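PDB 3LY1: putative histidinol-phosphate aminotransferase from Erwinia carotovora atroseptica, which probably acts as a pyridoxal-phosphate-dependent aminotransferase of the histidinol-phosphate type. Local coordinates for residues V42-R47 with G248-L253; G57-A62 with S255-A260; E79-A84 with Y102-H107; G131-V136 with E164-S169; V271-L276 with L288-N293. All blocks are in the same frame, centred on the assembly; numbering follows the deposited sequence.

How the contacts relate
Contacts 1 and 2 adjoin each other, their centres about 16 Å apart: helix 246-255 supplies contact 1 and the turn after it contact 2, and L253 packs on K59. Contact 2 and contact 5 then share the long helix 259-283, with centres about 26 Å apart. Contact 3 holds the cofactor directly, through Y102 and I81. Contact 5 lies on the opposite side of the chain's centre from contact 3, yet the nearest atoms of its G292 and the cofactor are about 10 Å apart. Contact 4 is remote from the cofactor site, about 20 Å from contact 3 centre to centre. Contacts 1 and 3 both touch the second subunit, whereas contacts 2, 4 and 5 are internal to one chain.

Contact 1. Residues V42-R47 with G248-L253; sequences VVKANR and GVDAAL
K44 and D250 make this contact by themselves, one charged pair spanning the distance between a loop and a helix. The NZ of K44 lies 2.8 Å from OD2 of D250 and donates a hydrogen bond within a salt bridge. It is received on the syn lone pair of OD2, the side facing the other carboxylate oxygen, while OD1 stays 4.1 Å from K44 NZ. A bend at chi3 (-67°) turns the end of the lysine chain, and besides NZ its CE also comes near the acid, 3.5 Å from D250 OD2. Little else meets here, with only 64 Å² buried in all.

The loop of residues 42-47 joins helix 32-40 to helix 50-63 and closes with a type I turn from K44 to R47, whose backbone bond runs from R47 N to K44 O. It leads into Y48, which binds a pyridoxal phosphate not bound to this chain, consistent with a site shared across the dimer.

The two partners are packed unequally. D250 also touches A37, A41 and E52, whereas K44 is exposed, so solvent probably weakens the attraction. Beyond the lysine the dimer interface takes over: R47 forms a salt bridge with E25 of the second subunit, and N46 ND2 donates to the backbone oxygen of N26 of that subunit.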
# COMPACT_ATOMS: atom_id res chain seq x y z
N VAL A 42 -12.04 -0.93 -13.04
CA VAL A 42 -11.09 -1.99 -13.48
C VAL A 42 -10.57 -1.78 -14.91
O VAL A 42 -9.37 -1.93 -15.17
CB VAL A 42 -11.66 -3.41 -13.30
CG1 VAL A 42 -10.75 -4.48 -13.96
CG2 VAL A 42 -11.91 -3.71 -11.80
N VAL A 43 -11.45 -1.37 -15.82
CA VAL A 43 -11.06 -1.03 -17.19
C VAL A 43 -10.09 0.16 -17.23
O VAL A 43 -9.28 0.28 -18.16
CB VAL A 43 -12.28 -0.80 -18.13
CG1 VAL A 43 -13.01 0.49 -17.78
CG2 VAL A 43 -11.83 -0.81 -19.60
N LYS A 44 -10.14 1.02 -16.21
CA LYS A 44 -9.32 2.22 -16.18
C LYS A 44 -7.97 1.93 -15.53
O LYS A 44 -7.09 2.75 -15.65
CB LYS A 44 -10.01 3.35 -15.42
CG LYS A 44 -11.32 3.86 -16.07
CD LYS A 44 -11.87 5.15 -15.37
CE LYS A 44 -12.34 4.91 -13.94
NZ LYS A 44 -12.73 6.15 -13.15
N ALA A 45 -7.82 0.78 -14.88
CA ALA A 45 -6.71 0.52 -13.94
C ALA A 45 -5.44 -0.00 -14.58
O ALA A 45 -4.53 -0.49 -13.87
CB ALA A 45 -7.19 -0.43 -12.78
N ASN A 46 -5.35 0.06 -15.92
CA ASN A 46 -4.07 0.04 -16.60
C ASN A 46 -3.30 1.32 -16.33
O ASN A 46 -2.08 1.36 -16.52
CB ASN A 46 -4.15 -0.26 -18.09
CG ASN A 46 -5.07 0.68 -18.85
OD1 ASN A 46 -6.24 0.83 -18.49
ND2 ASN A 46 -4.57 1.27 -19.93
N ARG A 47 -4.00 2.36 -15.87
CA ARG A 47 -3.40 3.65 -15.55
C ARG A 47 -3.44 3.89 -14.05
O ARG A 47 -4.24 3.33 -13.34
CB ARG A 47 -4.08 4.75 -16.37
CG ARG A 47 -3.77 4.58 -17.83
CD ARG A 47 -4.10 5.73 -18.68
NE ARG A 47 -4.16 5.38 -20.10
CZ ARG A 47 -3.11 5.31 -20.92
NH1 ARG A 47 -1.87 5.56 -20.49
NH2 ARG A 47 -3.30 4.98 -22.19
N GLY A 248 -10.42 1.05 -5.25
CA GLY A 248 -10.55 1.59 -3.93
C GLY A 248 -10.80 3.09 -3.89
O GLY A 248 -11.67 3.54 -3.13
N VAL A 249 -10.07 3.85 -4.71
CA VAL A 249 -10.22 5.31 -4.75
C VAL A 249 -11.63 5.67 -5.24
O VAL A 249 -12.33 6.49 -4.64
CB VAL A 249 -9.17 5.99 -5.65
CG1 VAL A 249 -9.53 7.43 -5.89
CG2 VAL A 249 -7.76 5.85 -5.04
N ASP A 250 -12.07 5.05 -6.32
CA ASP A 250 -13.41 5.33 -6.86
C ASP A 250 -14.51 4.78 -5.94
O ASP A 250 -15.61 5.36 -5.84
CB ASP A 250 -13.57 4.76 -8.27
CG ASP A 250 -12.93 5.63 -9.37
OD1 ASP A 250 -12.36 6.71 -9.08
OD2 ASP A 250 -13.05 5.24 -10.56
N ALA A 251 -14.25 3.65 -5.25
CA ALA A 251 -15.24 3.18 -4.28
C ALA A 251 -15.32 4.13 -3.10
O ALA A 251 -16.40 4.41 -2.61
CB ALA A 251 -14.97 1.77 -3.87
N ALA A 252 -14.17 4.64 -2.62
CA ALA A 252 -14.17 5.59 -1.50
C ALA A 252 -14.91 6.88 -1.87
O ALA A 252 -15.69 7.38 -1.05
CB ALA A 252 -12.72 5.89 -1.00
N LEU A 253 -14.68 7.40 -3.06
CA LEU A 253 -15.36 8.63 -3.49
C LEU A 253 -16.87 8.43 -3.48
O LEU A 253 -17.61 9.29 -3.01
CB LEU A 253 -14.92 9.08 -4.87
CG LEU A 253 -13.54 9.73 -4.99
CD1 LEU A 253 -13.15 9.81 -6.48
CD2 LEU A 253 -13.48 11.12 -4.33

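Contact 2. Residues G57-A62 with S255-A260; sequences GNKLAA and SMNDSA
Apolar packing between L60 and M256, a selenomethionine, forms the inner part of this contact. L60 lies crosswise to M256, with its CD2 3.7 Å from SE of M256 and also close to CE. M256 points at helix 50-63 with CG anti to its carbonyl carbon and then bends at chi3 (75°), which turns the terminal methyl toward that helix. The methyl carbon CE of M256 ends 3.8 Å from the backbone oxygen of K59.

The lysine contributes both apolar and polar contacts. Its methylene chain and that of M256 run antiparallel alongside each other, K59 CD lying 3.8 Å from M256 SE, so that the selenium atom sits between the K59 chain and the L60 branch. Bends at chi3 and chi4 then carry the ammonium group onward to N257.

The polar part consists of one bond across the segments: NZ of K59 donates to OD1 of N257 over 2.8 Å. The donor stands above the carbonyl plane of the amide, 36° out of it, with a C=O...N angle of 129°. N257 is exposed, which places this bond at the outer margin, whereas L60 is buried against I71 and L73 of strand 71-74.

Around the turn, D258 is the N-cap of helix 259-283: its OD1 accepts from F261 N, and OD2 is hydrogen-bonded to S31 OG. The same residue is the centre of an inverse gamma turn. Helix 50-63 thus packs against the turn between two successive helices, where helix 246-255 hands over to the long helix 259-283.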
# COMPACT_ATOMS: atom_id res chain seq x y z
N GLY A 57 -8.41 13.10 -1.80
CA GLY A 57 -7.68 13.90 -0.78
C GLY A 57 -8.43 15.20 -0.46
O GLY A 57 -8.60 15.54 0.71
N ASN A 58 -8.88 15.88 -1.50
CA ASN A 58 -9.61 17.14 -1.36
C ASN A 58 -10.97 16.93 -0.69
O ASN A 58 -11.36 17.71 0.16
CB ASN A 58 -9.84 17.80 -2.71
CG ASN A 58 -8.57 18.28 -3.37
OD1 ASN A 58 -7.54 18.41 -2.73
ND2 ASN A 58 -8.66 18.59 -4.66
N LYS A 59 -11.64 15.84 -1.03
CA LYS A 59 -12.91 15.51 -0.42
C LYS A 59 -12.77 15.18 1.08
O LYS A 59 -13.60 15.58 1.88
CB LYS A 59 -13.53 14.36 -1.20
CG LYS A 59 -15.02 14.21 -1.07
CD LYS A 59 -15.54 13.02 -1.91
CE LYS A 59 -16.94 13.27 -2.56
NZ LYS A 59 -17.98 13.68 -1.61
N LEU A 60 -11.71 14.46 1.47
CA LEU A 60 -11.46 14.16 2.88
C LEU A 60 -11.07 15.41 3.66
O LEU A 60 -11.43 15.57 4.85
CB LEU A 60 -10.38 13.07 2.99
CG LEU A 60 -10.90 11.67 2.59
CD1 LEU A 60 -9.76 10.67 2.39
CD2 LEU A 60 -11.93 11.11 3.60
N ALA A 61 -10.35 16.31 3.01
CA ALA A 61 -9.98 17.59 3.60
C ALA A 61 -11.22 18.39 3.93
O ALA A 61 -11.36 18.90 5.05
CB ALA A 61 -9.06 18.39 2.67
N ALA A 62 -12.15 18.48 2.98
CA ALA A 62 -13.43 19.16 3.22
C ALA A 62 -14.23 18.50 4.35
O ALA A 62 -14.76 19.18 5.22
CB ALA A 62 -14.28 19.28 1.92
N SER A 255 -18.63 6.06 -1.74
CA SER A 255 -19.16 5.70 -0.40
C SER A 255 -19.33 6.97 0.45
O SER A 255 -20.33 7.12 1.18
CB SER A 255 -18.27 4.66 0.29
OG SER A 255 -18.94 4.08 1.40
N MSE A 256 -18.42 7.92 0.29
CA MSE A 256 -18.57 9.24 0.92
C MSE A 256 -19.83 10.01 0.51
O MSE A 256 -20.24 10.91 1.26
CB MSE A 256 -17.32 10.10 0.69
CG MSE A 256 -16.11 9.62 1.42
SE MSE A 256 -14.70 10.86 1.12
CE MSE A 256 -15.35 12.29 2.32
N ASN A 257 -20.43 9.70 -0.64
CA ASN A 257 -21.71 10.30 -1.05
C ASN A 257 -22.97 9.46 -0.70
O ASN A 257 -24.07 9.99 -0.68
CB ASN A 257 -21.76 10.57 -2.57
CG ASN A 257 -20.76 11.62 -3.03
OD1 ASN A 257 -20.51 12.62 -2.34
ND2 ASN A 257 -20.18 11.40 -4.21
N ASP A 258 -22.79 8.17 -0.41
CA ASP A 258 -23.89 7.26 -0.09
C ASP A 258 -24.15 7.24 1.41
O ASP A 258 -23.79 6.29 2.13
CB ASP A 258 -23.58 5.84 -0.60
CG ASP A 258 -24.83 4.95 -0.66
OD1 ASP A 258 -25.90 5.30 -0.08
OD2 ASP A 258 -24.73 3.89 -1.32
N SER A 259 -24.79 8.30 1.88
CA SER A 259 -25.06 8.47 3.30
C SER A 259 -26.12 7.47 3.81
O SER A 259 -26.11 7.08 4.97
CB SER A 259 -25.48 9.92 3.56
OG SER A 259 -26.70 10.22 2.89
N ALA A 260 -27.02 7.05 2.92
CA ALA A 260 -28.06 6.09 3.27
C ALA A 260 -27.42 4.75 3.66
O ALA A 260 -27.82 4.11 4.65
CB ALA A 260 -29.02 5.90 2.11

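Contact 3. Residues E79-A84 with Y102-H107; sequences EGIRAA and YGDGEH. With PLP (pyridoxal-5'-phosphate), chain E; EDO (1,2-ethanediol), chain L; EDO (1,2-ethanediol), chain G.
The Y102 ring has the pyridine ring of pyridoxal phosphate over one face and the CD1 methyl of I81 at its edge. The pyridine ring lies nearly parallel to the phenol, and cofactor atom C3 stands 3.7 Å above the Y102 plane, over the ring centre. Close to the plane of the phenol, I81 CD1 is 3.8 Å from Y102 CE2, and the same methyl is 3.8 Å from PLP C6, so it touches both rings. Y102 reaches the cofactor with CG anti to its backbone N (chi1 -170°).

This aromatic cover over the cofactor ring is familiar from the aspartate aminotransferase fold. The cofactor is also hydrogen-bonded by S77, S78, D179, Y182, T210 and S212.

The other branch of I81, CG2, faces the backbone of G105, 4.1 Å from G105 N; I81 and G105 have the nearest CA atoms of the two segments. CB of D104 packs beside CD1 of I81.

A second flat group belongs to the dimer side. The R82 guanidinium holds E79 OE1 in its plane, side-on, with NE at 2.6 Å and NH2 at 2.8 Å from that one oxygen. E79 OE2 accepts from A240 N of the second subunit, and R82 NH2 comes near R82 NH2 of that subunit; the E79 carboxylate beside R82 probably offsets the like charges.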
# COMPACT_ATOMS: atom_id res chain seq x y z
N GLU A 79 -1.05 1.09 7.24
CA GLU A 79 0.09 1.85 6.72
C GLU A 79 0.26 3.21 7.37
O GLU A 79 1.38 3.67 7.56
CB GLU A 79 0.09 1.94 5.19
CG GLU A 79 0.38 0.59 4.48
CD GLU A 79 1.79 0.02 4.67
OE1 GLU A 79 2.68 0.63 5.33
OE2 GLU A 79 2.03 -1.09 4.12
N GLY A 80 -0.84 3.80 7.80
CA GLY A 80 -0.83 5.02 8.63
C GLY A 80 -0.19 4.87 9.98
O GLY A 80 0.61 5.72 10.38
N ILE A 81 -0.46 3.75 10.65
CA ILE A 81 0.14 3.48 11.94
C ILE A 81 1.65 3.33 11.77
O ILE A 81 2.42 3.94 12.51
CB ILE A 81 -0.42 2.21 12.61
CG1 ILE A 81 -1.93 2.34 12.82
CG2 ILE A 81 0.36 1.94 13.93
CD1 ILE A 81 -2.71 0.98 13.06
N ARG A 82 2.05 2.53 10.78
CA ARG A 82 3.47 2.38 10.44
C ARG A 82 4.16 3.71 10.17
O ARG A 82 5.17 4.02 10.78
CB ARG A 82 3.69 1.40 9.27
CG ARG A 82 5.20 1.10 9.09
CD ARG A 82 5.52 0.31 7.80
NE ARG A 82 4.92 0.97 6.66
CZ ARG A 82 5.37 2.08 6.11
NH1 ARG A 82 6.46 2.72 6.57
NH2 ARG A 82 4.70 2.59 5.12
N ALA A 83 3.59 4.51 9.29
CA ALA A 83 4.19 5.78 8.91
C ALA A 83 4.28 6.76 10.07
O ALA A 83 5.31 7.44 10.22
CB ALA A 83 3.42 6.40 7.75
N ALA A 84 3.23 6.80 10.90
CA ALA A 84 3.19 7.65 12.07
C ALA A 84 4.31 7.26 13.01
O ALA A 84 5.04 8.13 13.47
CB ALA A 84 1.83 7.60 12.77
N TYR A 102 -4.76 -2.49 20.26
CA TYR A 102 -4.38 -2.96 18.92
C TYR A 102 -2.85 -3.00 18.80
O TYR A 102 -2.18 -1.98 19.05
CB TYR A 102 -5.00 -2.07 17.85
CG TYR A 102 -4.86 -2.62 16.45
CD1 TYR A 102 -5.44 -3.85 16.10
CD2 TYR A 102 -4.15 -1.93 15.49
CE1 TYR A 102 -5.30 -4.36 14.83
CE2 TYR A 102 -3.99 -2.43 14.22
CZ TYR A 102 -4.58 -3.64 13.88
OH TYR A 102 -4.46 -4.12 12.59
N GLY A 103 -2.31 -4.18 18.45
CA GLY A 103 -0.87 -4.47 18.58
C GLY A 103 0.07 -3.84 17.57
O GLY A 103 1.29 -3.92 17.73
N ASP A 104 -0.46 -3.24 16.52
CA ASP A 104 0.42 -2.67 15.47
C ASP A 104 1.31 -1.57 15.97
O ASP A 104 2.39 -1.42 15.46
CB ASP A 104 -0.37 -2.14 14.28
CG ASP A 104 -0.83 -3.25 13.34
OD1 ASP A 104 -0.76 -4.44 13.70
OD2 ASP A 104 -1.26 -2.91 12.21
N GLY A 105 0.86 -0.76 16.92
CA GLY A 105 1.71 0.29 17.45
C GLY A 105 2.97 -0.30 18.10
O GLY A 105 4.08 0.09 17.76
N GLU A 106 2.78 -1.24 19.02
CA GLU A 106 3.89 -1.93 19.66
C GLU A 106 4.85 -2.60 18.63
O GLU A 106 6.10 -2.54 18.78
CB GLU A 106 3.34 -2.95 20.67
CG GLU A 106 4.30 -3.99 21.09
CD GLU A 106 3.77 -4.87 22.22
OE1 GLU A 106 2.55 -5.07 22.34
OE2 GLU A 106 4.60 -5.39 22.97
N HIS A 107 4.26 -3.25 17.65
CA HIS A 107 4.97 -3.97 16.59
C HIS A 107 5.96 -3.05 15.87
O HIS A 107 7.15 -3.40 15.75
CB HIS A 107 3.96 -4.57 15.60
CG HIS A 107 4.57 -5.17 14.37
ND1 HIS A 107 5.06 -6.45 14.33
CD2 HIS A 107 4.72 -4.67 13.12
CE1 HIS A 107 5.54 -6.70 13.12
NE2 HIS A 107 5.34 -5.63 12.36
N1 PLP E . -6.81 0.23 13.67
C2 PLP E . -7.59 -0.66 14.38
C2A PLP E . -8.00 -0.30 15.79
C3 PLP E . -7.94 -1.86 13.78
O3 PLP E . -8.70 -2.75 14.48
C4 PLP E . -7.50 -2.15 12.47
C4A PLP E . -7.98 -3.39 11.75
O4A PLP E . -7.87 -4.43 12.37
C5 PLP E . -6.70 -1.24 11.77
C6 PLP E . -6.36 -0.05 12.41
C5A PLP E . -6.19 -1.51 10.37
O4P PLP E . -7.22 -1.65 9.37
P PLP E . -6.97 -1.22 7.86
O1P PLP E . -5.54 -1.38 7.45
O2P PLP E . -7.44 0.22 7.86
O3P PLP E . -7.93 -2.14 7.12
C1 EDO L . 3.64 -7.73 19.66
O1 EDO L . 4.64 -6.93 19.03
C2 EDO L . 2.39 -7.65 18.79
O2 EDO L . 1.88 -6.32 18.90
C1 EDO G . -0.84 -4.08 22.56
O1 EDO G . 0.43 -3.86 21.94
C2 EDO G . -1.32 -5.54 22.57
O2 EDO G . -2.30 -5.76 23.64

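Contact 4. Residues G131-V136 with E164-S169; sequences GLKAAV and EPWIAS
W166 reaches across to helix 131-136 and meets it with both a face and an edge of its indole. With chi1 at -178°, CG stands anti to the backbone N and the ring projects straight at the neighbouring helix. K133 lies over one face: its CG sits 3.5 Å from the centroid of the five-membered ring of W166 and 7° off the normal, a clear CH-pi contact. The lysine's CG is anti to its carbonyl carbon, and from there the chain runs fully extended, antiparallel to the tryptophan side chain, until CE passes 4.0 Å from W166 CB. Its NZ goes on to a salt bridge with E130.

Two aliphatic groups meet the six-membered ring. CG2 of V136 approaches at the edge, near the ring plane, 4.0 Å from CZ2 of W166. L132 comes in obliquely, its CB 3.7 Å from W166 CH2.

The indole nitrogen is satisfied through water: NE1 of W166 donates to a water 3.0 Å away, and that water donates in turn to K133 O. F176 meets W166 edge-to-face, and V145 also packs against it.

The axes of the two short segments run nearly parallel, 14° apart, and approach to 11.9 Å. Helices 129-137 and 160-168 stand beside parallel strands 94-98, 143-148 and 174-179, layered against the central sheet as in the three-layer alpha/beta/alpha large domain of fold type I aminotransferases.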
# COMPACT_ATOMS: atom_id res chain seq x y z
N GLY A 131 -2.56 6.82 34.52
CA GLY A 131 -1.32 6.03 34.37
C GLY A 131 -0.55 6.34 33.09
O GLY A 131 0.66 6.41 33.09
N LEU A 132 -1.27 6.53 32.00
CA LEU A 132 -0.67 6.89 30.71
C LEU A 132 -0.05 8.30 30.78
O LEU A 132 1.07 8.51 30.31
CB LEU A 132 -1.72 6.80 29.59
CG LEU A 132 -2.29 5.39 29.32
CD1 LEU A 132 -3.70 5.41 28.75
CD2 LEU A 132 -1.37 4.60 28.41
N LYS A 133 -0.77 9.25 31.35
CA LYS A 133 -0.21 10.58 31.58
C LYS A 133 1.06 10.53 32.39
O LYS A 133 1.99 11.21 32.06
CB LYS A 133 -1.15 11.47 32.34
CG LYS A 133 -2.38 11.92 31.64
CD LYS A 133 -3.16 12.75 32.69
CE LYS A 133 -4.45 13.29 32.14
NZ LYS A 133 -5.16 14.13 33.18
N ALA A 134 1.06 9.75 33.47
CA ALA A 134 2.21 9.62 34.38
C ALA A 134 3.42 8.98 33.67
O ALA A 134 4.59 9.33 33.94
CB ALA A 134 1.81 8.79 35.63
N ALA A 135 3.15 8.04 32.78
CA ALA A 135 4.21 7.36 32.01
C ALA A 135 4.92 8.34 31.10
O ALA A 135 6.15 8.25 30.95
CB ALA A 135 3.61 6.22 31.19
N VAL A 136 4.16 9.27 30.49
CA VAL A 136 4.76 10.34 29.68
C VAL A 136 5.50 11.37 30.54
O VAL A 136 6.64 11.75 30.22
CB VAL A 136 3.69 11.07 28.83
CG1 VAL A 136 4.22 12.35 28.17
CG2 VAL A 136 3.13 10.12 27.75
N GLU A 164 -9.15 14.88 25.70
CA GLU A 164 -8.93 16.23 25.15
C GLU A 164 -8.08 17.17 26.03
O GLU A 164 -7.18 17.83 25.50
CB GLU A 164 -10.23 16.92 24.74
CG GLU A 164 -10.94 16.26 23.58
CD GLU A 164 -12.33 16.85 23.28
OE1 GLU A 164 -12.76 17.79 24.00
OE2 GLU A 164 -12.99 16.37 22.33
N PRO A 165 -8.33 17.22 27.35
CA PRO A 165 -7.51 18.15 28.14
C PRO A 165 -6.08 17.71 28.28
O PRO A 165 -5.22 18.55 28.44
CB PRO A 165 -8.17 18.13 29.54
CG PRO A 165 -9.51 17.60 29.35
CD PRO A 165 -9.40 16.64 28.17
N TRP A 166 -5.84 16.40 28.28
CA TRP A 166 -4.46 15.91 28.26
C TRP A 166 -3.73 16.39 26.99
O TRP A 166 -2.63 16.95 27.08
CB TRP A 166 -4.44 14.39 28.33
CG TRP A 166 -3.07 13.76 28.37
CD1 TRP A 166 -1.89 14.34 28.76
CD2 TRP A 166 -2.77 12.41 28.05
NE1 TRP A 166 -0.87 13.42 28.68
CE2 TRP A 166 -1.38 12.22 28.25
CE3 TRP A 166 -3.53 11.32 27.62
CZ2 TRP A 166 -0.75 11.00 28.05
CZ3 TRP A 166 -2.90 10.11 27.40
CH2 TRP A 166 -1.53 9.96 27.61
N ILE A 167 -4.38 16.22 25.84
CA ILE A 167 -3.75 16.60 24.56
C ILE A 167 -3.59 18.12 24.47
O ILE A 167 -2.55 18.63 24.04
CB ILE A 167 -4.54 16.05 23.36
CG1 ILE A 167 -4.55 14.51 23.41
CG2 ILE A 167 -3.96 16.61 22.01
CD1 ILE A 167 -5.33 13.84 22.27
N ALA A 168 -4.61 18.83 24.91
CA ALA A 168 -4.62 20.28 24.88
C ALA A 168 -3.52 20.86 25.79
O ALA A 168 -3.05 21.95 25.55
CB ALA A 168 -6.00 20.82 25.25
N SER A 169 -3.10 20.11 26.81
CA SER A 169 -2.05 20.58 27.72
C SER A 169 -0.66 20.53 27.08
O SER A 169 0.28 21.02 27.67
CB SER A 169 -2.06 19.79 29.05
OG SER A 169 -1.46 18.50 28.94
O HOH W 1 1.56 13.55 30.43

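Contact 5. Residues V271-L276 with L288-N293; sequences VSRQIL and LPSEGN
R273 ties the long helix 259-283 to the loop that leads into strand 294-298, joining two consecutive elements of the smaller domain expected in a fold type I aminotransferase. The loop of residues 288-293 has no regular structure, and the arginine's side chain bridges to it with two bonds. CG lies anti to the backbone N (chi1 -172°), and a bend at chi3 then turns the guanidinium onto the loop.

NE of R273 donates to OG of S290 over 3.1 Å, nearly straight at 166°, with the oxygen in the guanidinium plane. That hydroxyl has a further partner in F294 O. The backbone oxygen of S290 lies over one face of the guanidinium, where the angle is too poor for a bond.

Charge on the guanidinium is met from the helix itself by D270, which pairs with NH1. E291 OE1 accepts from the backbone N of N187 and of D188. G292 is about 4 Å, nearest atoms, from Y182, which binds pyridoxal phosphate.

The second bond runs from NH2 to the G292 oxygen, which N269 ND2 also reaches. R273 NH2 lies in the carbonyl plane, 2.9 Å from G292 O, while that oxygen is tilted 26° from the guanidinium plane.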
# COMPACT_ATOMS: atom_id res chain seq x y z
N VAL A 271 -28.45 -3.80 15.54
CA VAL A 271 -29.35 -4.94 15.66
C VAL A 271 -28.56 -6.21 16.02
O VAL A 271 -28.98 -6.95 16.89
CB VAL A 271 -30.17 -5.16 14.37
CG1 VAL A 271 -31.02 -6.46 14.49
CG2 VAL A 271 -31.05 -3.90 14.05
N SER A 272 -27.45 -6.46 15.31
CA SER A 272 -26.65 -7.65 15.55
C SER A 272 -26.11 -7.66 16.98
O SER A 272 -26.09 -8.71 17.62
CB SER A 272 -25.50 -7.75 14.56
OG SER A 272 -26.02 -8.07 13.27
N ARG A 273 -25.66 -6.49 17.47
CA ARG A 273 -25.14 -6.36 18.82
C ARG A 273 -26.16 -6.82 19.86
O ARG A 273 -25.83 -7.63 20.72
CB ARG A 273 -24.76 -4.91 19.14
CG ARG A 273 -24.03 -4.77 20.48
CD ARG A 273 -23.78 -3.31 20.87
NE ARG A 273 -22.80 -2.60 20.03
CZ ARG A 273 -23.11 -1.65 19.15
NH1 ARG A 273 -24.36 -1.29 18.93
NH2 ARG A 273 -22.15 -1.06 18.46
N GLN A 274 -27.39 -6.32 19.77
CA GLN A 274 -28.41 -6.68 20.75
C GLN A 274 -28.73 -8.20 20.75
O GLN A 274 -29.01 -8.77 21.80
CB GLN A 274 -29.66 -5.82 20.57
CG GLN A 274 -29.38 -4.32 20.78
CD GLN A 274 -28.82 -4.01 22.17
OE1 GLN A 274 -29.45 -4.30 23.18
NE2 GLN A 274 -27.62 -3.43 22.21
N ILE A 275 -28.64 -8.84 19.59
CA ILE A 275 -28.85 -10.29 19.54
C ILE A 275 -27.79 -11.04 20.33
O ILE A 275 -28.09 -11.95 21.09
CB ILE A 275 -28.86 -10.80 18.10
CG1 ILE A 275 -30.11 -10.26 17.40
CG2 ILE A 275 -28.88 -12.36 18.04
CD1 ILE A 275 -30.10 -10.49 15.89
N LEU A 276 -26.53 -10.65 20.15
CA LEU A 276 -25.45 -11.26 20.92
C LEU A 276 -25.56 -10.97 22.42
O LEU A 276 -25.37 -11.89 23.24
CB LEU A 276 -24.10 -10.86 20.35
CG LEU A 276 -22.89 -11.44 21.09
CD1 LEU A 276 -22.88 -12.98 21.12
CD2 LEU A 276 -21.66 -10.91 20.38
N LEU A 288 -18.16 -6.33 27.97
CA LEU A 288 -17.85 -4.91 28.02
C LEU A 288 -18.76 -4.15 27.06
O LEU A 288 -19.26 -4.71 26.08
CB LEU A 288 -16.36 -4.66 27.71
CG LEU A 288 -15.31 -5.38 28.58
CD1 LEU A 288 -13.86 -4.95 28.24
CD2 LEU A 288 -15.56 -5.11 30.04
N PRO A 289 -19.01 -2.86 27.34
CA PRO A 289 -19.86 -2.11 26.40
C PRO A 289 -19.18 -2.08 25.02
O PRO A 289 -17.93 -2.02 24.92
CB PRO A 289 -19.94 -0.72 27.02
CG PRO A 289 -19.55 -0.88 28.45
CD PRO A 289 -18.61 -2.07 28.51
N SER A 290 -19.99 -2.24 24.00
CA SER A 290 -19.55 -2.41 22.62
C SER A 290 -19.95 -1.15 21.88
O SER A 290 -21.13 -0.83 21.80
CB SER A 290 -20.25 -3.63 22.00
OG SER A 290 -20.01 -3.72 20.61
N GLU A 291 -18.96 -0.41 21.41
CA GLU A 291 -19.19 0.81 20.65
C GLU A 291 -18.68 0.70 19.21
O GLU A 291 -18.85 1.65 18.43
CB GLU A 291 -18.52 1.98 21.36
CG GLU A 291 -19.07 2.24 22.72
CD GLU A 291 -20.55 2.62 22.73
OE1 GLU A 291 -21.04 3.22 21.75
OE2 GLU A 291 -21.23 2.32 23.73
N GLY A 292 -18.06 -0.44 18.89
CA GLY A 292 -17.60 -0.80 17.56
C GLY A 292 -18.48 -1.90 16.94
O GLY A 292 -19.65 -1.98 17.26
N ASN A 293 -17.90 -2.74 16.09
CA ASN A 293 -18.62 -3.84 15.42
C ASN A 293 -18.16 -5.22 15.96
O ASN A 293 -18.04 -6.19 15.21
CB ASN A 293 -18.52 -3.72 13.88
CG ASN A 293 -17.10 -3.84 13.34
OD1 ASN A 293 -16.13 -3.83 14.08
ND2 ASN A 293 -16.98 -3.97 12.00